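Local atomic coordinates of separin (PDB entry 5U1T), a protein that cleaves the MCD1/SCC1 subunit of cohesin as a caspase-like cysteine protease, letting sister chromatids separate at the onset of anaphase. Residues V931-V942 against K1018-L1029. Residues are numbered along the deposited sequence; the frame is centred on the assembly and turned at random.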
ATOM      1  N   VAL A 931     -18.127  20.426  16.344  1.00 61.24           N
ATOM      2  CA  VAL A 931     -19.110  21.511  16.331  1.00 62.93           C
ATOM      3  C   VAL A 931     -20.383  21.131  15.570  1.00 59.57           C
ATOM      4  O   VAL A 931     -21.485  21.393  16.033  1.00 59.29           O
ATOM      5  CB  VAL A 931     -18.520  22.794  15.723  1.00 54.73           C
ATOM      6  CG1 VAL A 931     -19.599  23.863  15.581  1.00 56.58           C
ATOM      7  CG2 VAL A 931     -17.377  23.298  16.583  1.00 58.02           C
ATOM      8  N   ILE A 932     -20.226  20.503  14.411  1.00 60.20           N
ATOM      9  CA  ILE A 932     -21.364  20.010  13.646  1.00 58.22           C
ATOM     10  C   ILE A 932     -22.235  19.105  14.496  1.00 59.86           C
ATOM     11  O   ILE A 932     -23.453  19.183  14.463  1.00 62.89           O
ATOM     12  CB  ILE A 932     -20.900  19.257  12.386  1.00 59.11           C
ATOM     13  CG1 ILE A 932     -20.538  20.271  11.328  1.00 60.56           C
ATOM     14  CG2 ILE A 932     -22.002  18.379  11.818  1.00 56.29           C
ATOM     15  CD1 ILE A 932     -21.693  21.226  11.085  1.00 67.31           C
ATOM     16  N   ASN A 933     -21.600  18.241  15.267  1.00 58.87           N
ATOM     17  CA  ASN A 933     -22.344  17.385  16.156  1.00 58.25           C
ATOM     18  C   ASN A 933     -23.032  18.187  17.246  1.00 62.00           C
ATOM     19  O   ASN A 933     -24.150  17.875  17.634  1.00 60.53           O
ATOM     20  CB  ASN A 933     -21.423  16.344  16.767  1.00 54.17           C
ATOM     21  CG  ASN A 933     -21.190  15.180  15.846  1.00 57.50           C
ATOM     22  OD1 ASN A 933     -21.601  15.205  14.684  1.00 57.10           O
ATOM     23  ND2 ASN A 933     -20.533  14.145  16.355  1.00 57.36           N
ATOM     24  N   ARG A 934     -22.342  19.210  17.740  1.00 60.19           N
ATOM     25  CA  ARG A 934     -22.851  20.030  18.830  1.00 62.05           C
ATOM     26  C   ARG A 934     -24.130  20.736  18.400  1.00 61.05           C
ATOM     27  O   ARG A 934     -25.139  20.684  19.101  1.00 59.46           O
ATOM     28  CB  ARG A 934     -21.790  21.035  19.274  1.00 59.27           C
ATOM     29  CG  ARG A 934     -22.255  22.024  20.312  1.00 59.20           C
ATOM     30  CD  ARG A 934     -21.073  22.744  20.915  1.00 55.48           C
ATOM     31  NE  ARG A 934     -20.201  21.784  21.568  1.00 67.14           N
ATOM     32  CZ  ARG A 934     -18.877  21.899  21.641  1.00 70.27           C
ATOM     33  NH1 ARG A 934     -18.152  20.962  22.251  1.00 66.16           N
ATOM     34  NH2 ARG A 934     -18.278  22.957  21.098  1.00 73.63           N
ATOM     35  N   VAL A 935     -24.072  21.369  17.228  1.00 59.39           N
ATOM     36  CA  VAL A 935     -25.234  21.979  16.591  1.00 60.29           C
ATOM     37  C   VAL A 935     -26.424  21.039  16.594  1.00 60.55           C
ATOM     38  O   VAL A 935     -27.474  21.392  17.097  1.00 60.83           O
ATOM     39  CB  VAL A 935     -24.936  22.411  15.141  1.00 55.75           C
ATOM     40  CG1 VAL A 935     -26.229  22.655  14.381  1.00 58.96           C
ATOM     41  CG2 VAL A 935     -24.061  23.654  15.129  1.00 56.10           C
ATOM     42  N   HIS A 936     -26.267  19.838  16.057  1.00 59.75           N
ATOM     43  CA  HIS A 936     -27.381  18.893  16.034  1.00 62.96           C
ATOM     44  C   HIS A 936     -27.820  18.476  17.443  1.00 58.44           C
ATOM     45  O   HIS A 936     -29.008  18.316  17.712  1.00 64.26           O
ATOM     46  CB  HIS A 936     -27.027  17.659  15.195  1.00 59.47           C
ATOM     47  CG  HIS A 936     -26.790  17.972  13.749  1.00 64.96           C
ATOM     48  ND1 HIS A 936     -27.815  18.093  12.835  1.00 64.40           N
ATOM     49  CD2 HIS A 936     -25.646  18.213  13.063  1.00 61.83           C
ATOM     50  CE1 HIS A 936     -27.313  18.380  11.647  1.00 65.87           C
ATOM     51  NE2 HIS A 936     -26.000  18.470  11.761  1.00 66.27           N
ATOM     52  N   ASN A 937     -26.874  18.327  18.351  1.00 58.58           N
ATOM     53  CA  ASN A 937     -27.225  17.953  19.708  1.00 60.84           C
ATOM     54  C   ASN A 937     -27.966  19.083  20.406  1.00 61.62           C
ATOM     55  O   ASN A 937     -28.889  18.859  21.196  1.00 56.88           O
ATOM     56  CB  ASN A 937     -25.977  17.578  20.500  1.00 65.42           C
ATOM     57  CG  ASN A 937     -25.498  16.191  20.191  1.00 62.19           C
ATOM     58  OD1 ASN A 937     -26.289  15.320  19.830  1.00 61.66           O
ATOM     59  ND2 ASN A 937     -24.196  15.970  20.331  1.00 56.26           N
ATOM     60  N   MET A 938     -27.524  20.297  20.110  1.00 58.32           N
ATOM     61  CA  MET A 938     -28.116  21.495  20.647  1.00 56.02           C
ATOM     62  C   MET A 938     -29.552  21.625  20.115  1.00 64.32           C
ATOM     63  O   MET A 938     -30.487  21.916  20.862  1.00 65.62           O
ATOM     64  CB  MET A 938     -27.257  22.693  20.263  1.00 64.99           C
ATOM     65  CG  MET A 938     -27.741  24.034  20.751  1.00 67.97           C
ATOM     66  SD  MET A 938     -26.449  25.274  20.420  1.00 89.78           S
ATOM     67  CE  MET A 938     -27.242  26.839  20.886  1.00 73.18           C
ATOM     68  N   TRP A 939     -29.724  21.367  18.823  1.00 62.85           N
ATOM     69  CA  TRP A 939     -31.042  21.365  18.218  1.00 63.27           C
ATOM     70  C   TRP A 939     -31.994  20.319  18.837  1.00 66.04           C
ATOM     71  O   TRP A 939     -33.094  20.674  19.234  1.00 67.60           O
ATOM     72  CB  TRP A 939     -30.952  21.144  16.704  1.00 60.94           C
ATOM     73  CG  TRP A 939     -32.297  21.176  16.122  1.00 62.11           C
ATOM     74  CD1 TRP A 939     -33.044  20.113  15.701  1.00 71.12           C
ATOM     75  CD2 TRP A 939     -33.118  22.326  15.975  1.00 62.86           C
ATOM     76  NE1 TRP A 939     -34.274  20.541  15.267  1.00 70.20           N
ATOM     77  CE2 TRP A 939     -34.343  21.898  15.431  1.00 63.47           C
ATOM     78  CE3 TRP A 939     -32.930  23.684  16.238  1.00 64.41           C
ATOM     79  CZ2 TRP A 939     -35.373  22.775  15.146  1.00 71.31           C
ATOM     80  CZ3 TRP A 939     -33.949  24.557  15.955  1.00 70.63           C
ATOM     81  CH2 TRP A 939     -35.163  24.103  15.413  1.00 71.70           C
ATOM     82  N   GLN A 940     -31.595  19.046  18.928  1.00 67.61           N
ATOM     83  CA  GLN A 940     -32.516  18.026  19.459  1.00 67.08           C
ATOM     84  C   GLN A 940     -32.984  18.425  20.870  1.00 67.31           C
ATOM     85  O   GLN A 940     -34.134  18.193  21.242  1.00 58.68           O
ATOM     86  CB  GLN A 940     -31.871  16.615  19.454  1.00 64.34           C
ATOM     87  CG  GLN A 940     -31.577  15.976  18.059  1.00 89.48           C
ATOM     88  CD  GLN A 940     -30.859  14.582  18.130  1.00 95.12           C
ATOM     89  OE1 GLN A 940     -30.162  14.261  19.115  1.00101.22           O
ATOM     90  NE2 GLN A 940     -31.033  13.764  17.077  1.00100.21           N
ATOM     91  N   LYS A 941     -32.094  19.068  21.623  1.00 63.19           N
ATOM     92  CA  LYS A 941     -32.348  19.419  23.007  1.00 59.55           C
ATOM     93  C   LYS A 941     -33.325  20.592  23.116  1.00 70.45           C
ATOM     94  O   LYS A 941     -34.318  20.532  23.858  1.00 65.56           O
ATOM     95  CB  LYS A 941     -31.035  19.755  23.708  1.00 56.96           C
ATOM     96  CG  LYS A 941     -31.179  20.069  25.191  1.00 68.03           C
ATOM     97  CD  LYS A 941     -29.805  20.353  25.855  1.00 79.05           C
ATOM     98  CE  LYS A 941     -29.922  20.701  27.364  1.00 89.19           C
ATOM     99  NZ  LYS A 941     -28.587  20.975  28.002  1.00 84.21           N
ATOM    100  N   VAL A 942     -33.045  21.657  22.373  1.00 64.62           N
ATOM    101  CA  VAL A 942     -33.885  22.833  22.433  1.00 66.56           C
ATOM    102  C   VAL A 942     -35.238  22.519  21.813  1.00 64.49           C
ATOM    103  O   VAL A 942     -36.273  22.932  22.332  1.00 66.22           O
ATOM    104  CB  VAL A 942     -33.229  24.047  21.735  1.00 65.02           C
ATOM    105  CG1 VAL A 942     -34.262  25.115  21.408  1.00 55.44           C
ATOM    106  CG2 VAL A 942     -32.133  24.632  22.621  1.00 68.30           C
ATOM    107  N   LYS A1018     -32.453  30.575  24.052  1.00 55.65           N
ATOM    108  CA  LYS A1018     -31.942  29.348  23.461  1.00 51.01           C
ATOM    109  C   LYS A1018     -31.955  29.412  21.939  1.00 64.79           C
ATOM    110  O   LYS A1018     -31.112  28.797  21.264  1.00 69.00           O
ATOM    111  CB  LYS A1018     -32.743  28.140  23.954  1.00 51.27           C
ATOM    112  CG  LYS A1018     -32.436  27.801  25.407  1.00 59.32           C
ATOM    113  CD  LYS A1018     -33.471  26.884  26.062  1.00 62.23           C
ATOM    114  CE  LYS A1018     -33.199  26.744  27.561  1.00 63.37           C
ATOM    115  NZ  LYS A1018     -31.940  25.994  27.819  1.00 63.17           N
ATOM    116  N   LEU A1019     -32.899  30.163  21.392  1.00 59.06           N
ATOM    117  CA  LEU A1019     -33.003  30.287  19.955  1.00 55.25           C
ATOM    118  C   LEU A1019     -31.939  31.225  19.395  1.00 57.84           C
ATOM    119  O   LEU A1019     -31.356  30.929  18.359  1.00 57.03           O
ATOM    120  CB  LEU A1019     -34.403  30.760  19.574  1.00 59.38           C
ATOM    121  CG  LEU A1019     -35.423  29.625  19.572  1.00 55.28           C
ATOM    122  CD1 LEU A1019     -36.834  30.173  19.649  1.00 51.13           C
ATOM    123  CD2 LEU A1019     -35.226  28.791  18.325  1.00 50.86           C
ATOM    124  N   LYS A1020     -31.688  32.350  20.062  1.00 57.61           N
ATOM    125  CA  LYS A1020     -30.642  33.276  19.622  1.00 59.50           C
ATOM    126  C   LYS A1020     -29.262  32.609  19.724  1.00 63.79           C
ATOM    127  O   LYS A1020     -28.323  32.938  18.993  1.00 60.99           O
ATOM    128  CB  LYS A1020     -30.685  34.570  20.441  1.00 53.25           C
ATOM    129  CG  LYS A1020     -31.896  35.460  20.143  1.00 65.82           C
ATOM    130  CD  LYS A1020     -32.118  36.543  21.219  1.00 71.15           C
ATOM    131  CE  LYS A1020     -31.600  37.928  20.795  1.00 77.78           C
ATOM    132  NZ  LYS A1020     -32.294  39.062  21.498  1.00 83.32           N
ATOM    133  N   GLN A1021     -29.173  31.650  20.633  1.00 60.90           N
ATOM    134  CA  GLN A1021     -27.975  30.880  20.859  1.00 60.07           C
ATOM    135  C   GLN A1021     -27.758  29.942  19.682  1.00 68.25           C
ATOM    136  O   GLN A1021     -26.652  29.822  19.148  1.00 66.35           O
ATOM    137  CB  GLN A1021     -28.107  30.101  22.166  1.00 64.61           C
ATOM    138  CG  GLN A1021     -26.816  29.546  22.745  1.00 71.73           C
ATOM    139  CD  GLN A1021     -27.088  28.508  23.830  1.00 81.80           C
ATOM    140  OE1 GLN A1021     -28.169  27.896  23.868  1.00 83.62           O
ATOM    141  NE2 GLN A1021     -26.117  28.303  24.714  1.00 80.75           N
ATOM    142  N   MET A1022     -28.838  29.282  19.288  1.00 64.34           N
ATOM    143  CA  MET A1022     -28.850  28.429  18.120  1.00 58.26           C
ATOM    144  C   MET A1022     -28.562  29.231  16.838  1.00 61.29           C
ATOM    145  O   MET A1022     -27.848  28.760  15.961  1.00 68.74           O
ATOM    146  CB  MET A1022     -30.196  27.709  18.028  1.00 55.05           C
ATOM    147  CG  MET A1022     -30.263  26.587  17.004  1.00 64.32           C
ATOM    148  SD  MET A1022     -29.281  25.125  17.447  1.00 69.19           S
ATOM    149  CE  MET A1022     -29.194  24.327  15.855  1.00 65.67           C
ATOM    150  N   LYS A1023     -29.108  30.436  16.732  1.00 62.95           N
ATOM    151  CA  LYS A1023     -28.871  31.285  15.569  1.00 64.35           C
ATOM    152  C   LYS A1023     -27.378  31.569  15.426  1.00 66.76           C
ATOM    153  O   LYS A1023     -26.841  31.516  14.322  1.00 64.58           O
ATOM    154  CB  LYS A1023     -29.659  32.611  15.677  1.00 56.65           C
ATOM    155  CG  LYS A1023     -29.490  33.552  14.466  1.00 64.96           C
ATOM    156  CD  LYS A1023     -30.134  34.932  14.634  1.00 66.61           C
ATOM    157  CE  LYS A1023     -29.087  36.068  14.801  1.00 78.61           C
ATOM    158  NZ  LYS A1023     -28.204  36.025  16.069  1.00 73.32           N
ATOM    159  N   GLU A1024     -26.713  31.854  16.545  1.00 66.85           N
ATOM    160  CA  GLU A1024     -25.314  32.272  16.534  1.00 67.06           C
ATOM    161  C   GLU A1024     -24.329  31.107  16.421  1.00 69.70           C
ATOM    162  O   GLU A1024     -23.254  31.242  15.834  1.00 65.09           O
ATOM    163  CB  GLU A1024     -25.018  33.091  17.780  1.00 62.64           C
ATOM    164  CG  GLU A1024     -25.703  34.434  17.728  1.00 78.32           C
ATOM    165  CD  GLU A1024     -25.949  35.036  19.100  1.00 83.52           C
ATOM    166  OE1 GLU A1024     -25.559  34.381  20.097  1.00 90.61           O
ATOM    167  OE2 GLU A1024     -26.526  36.154  19.181  1.00 85.80           O
ATOM    168  N   LEU A1025     -24.692  29.966  16.991  1.00 65.79           N
ATOM    169  CA  LEU A1025     -23.883  28.771  16.847  1.00 60.57           C
ATOM    170  C   LEU A1025     -23.894  28.327  15.390  1.00 65.56           C
ATOM    171  O   LEU A1025     -22.879  27.854  14.874  1.00 66.97           O
ATOM    172  CB  LEU A1025     -24.391  27.656  17.761  1.00 60.89           C
ATOM    173  CG  LEU A1025     -23.608  26.350  17.658  1.00 62.26           C
ATOM    174  CD1 LEU A1025     -22.141  26.577  17.996  1.00 60.96           C
ATOM    175  CD2 LEU A1025     -24.223  25.297  18.548  1.00 59.73           C
ATOM    176  N   LEU A1026     -25.041  28.484  14.727  1.00 60.95           N
ATOM    177  CA  LEU A1026     -25.151  28.123  13.318  1.00 61.38           C
ATOM    178  C   LEU A1026     -24.326  29.092  12.486  1.00 64.20           C
ATOM    179  O   LEU A1026     -23.799  28.735  11.436  1.00 63.14           O
ATOM    180  CB  LEU A1026     -26.609  28.121  12.848  1.00 61.51           C
ATOM    181  CG  LEU A1026     -27.464  26.907  13.199  1.00 58.72           C
ATOM    182  CD1 LEU A1026     -28.930  27.223  13.006  1.00 58.21           C
ATOM    183  CD2 LEU A1026     -27.068  25.718  12.350  1.00 55.80           C
ATOM    184  N   GLU A1027     -24.197  30.317  12.971  1.00 66.91           N
ATOM    185  CA  GLU A1027     -23.509  31.342  12.217  1.00 66.27           C
ATOM    186  C   GLU A1027     -22.010  31.220  12.391  1.00 64.52           C
ATOM    187  O   GLU A1027     -21.233  31.715  11.574  1.00 69.94           O
ATOM    188  CB  GLU A1027     -23.987  32.730  12.644  1.00 67.78           C
ATOM    189  CG  GLU A1027     -25.316  33.133  12.027  1.00 68.96           C
ATOM    190  CD  GLU A1027     -26.065  34.157  12.860  1.00 76.91           C
ATOM    191  OE1 GLU A1027     -27.079  34.716  12.360  1.00 79.73           O
ATOM    192  OE2 GLU A1027     -25.647  34.406  14.019  1.00 76.37           O
ATOM    193  N   SER A1028     -21.595  30.543  13.451  1.00 60.24           N
ATOM    194  CA  SER A1028     -20.173  30.465  13.742  1.00 60.96           C
ATOM    195  C   SER A1028     -19.452  29.496  12.815  1.00 70.40           C
ATOM    196  O   SER A1028     -18.269  29.692  12.535  1.00 77.14           O
ATOM    197  CB  SER A1028     -19.928  30.065  15.199  1.00 61.02           C
ATOM    198  OG  SER A1028     -20.290  28.719  15.445  1.00 66.39           O
ATOM    199  N   LEU A1029     -20.137  28.472  12.311  1.00 64.70           N
ATOM    200  CA  LEU A1029     -19.396  27.407  11.663  1.00 66.03           C
ATOM    201  C   LEU A1029     -18.975  27.705  10.221  1.00 62.73           C
ATOM    202  O   LEU A1029     -19.664  28.387   9.472  1.00 63.60           O
ATOM    203  CB  LEU A1029     -20.171  26.091  11.744  1.00 64.55           C
ATOM    204  CG  LEU A1029     -21.663  25.968  11.591  1.00 61.07           C
ATOM    205  CD1 LEU A1029     -22.009  26.197  10.162  1.00 66.58           C
ATOM    206  CD2 LEU A1029     -22.045  24.567  12.010  1.00 63.16           C
TER
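Met938 and Met1022 run side by side between two nearly antiparallel helices, whose axes make an angle of 162°, each methionine pointing back toward the other's helix. Met938, with CG anti to its own backbone N (chi1 180°) and the rest of the chain extended, brings CE slantwise against the side chain of Gln1021, near CG, CD and OE1, while its CG meets Met1022 SD at 3.8 Å. Met1022 bends at chi2 (70°), and this turn carries its CE in beside Val935 CG1 (3.7 Å) and Trp939 CB (3.7 Å). Unbranched, flexible methionines suit an axis separation of 10.3 Å. An alanine in place of Met938 would probably open a gap beside Gln1021 and take from Met1022 SD the CG it packs on. Val935, short and branched, uses both methyls: CG1 also meets Leu1026 CD2, and CG2 packs on Leu1025 CG at 3.7 Å. Leu1029 CD2 reaches Ile932 CD1 at 3.5 Å; at the opposite end of the contact, Val942 CG2 packs on the aliphatic base of Lys1018. Arg934 turns its guanidinium to Asp916 and Asp919. Helix 1036-1054 touches Ile932, His936 and Trp939, so helix 927-946 packs against both it and helix 1012-1028.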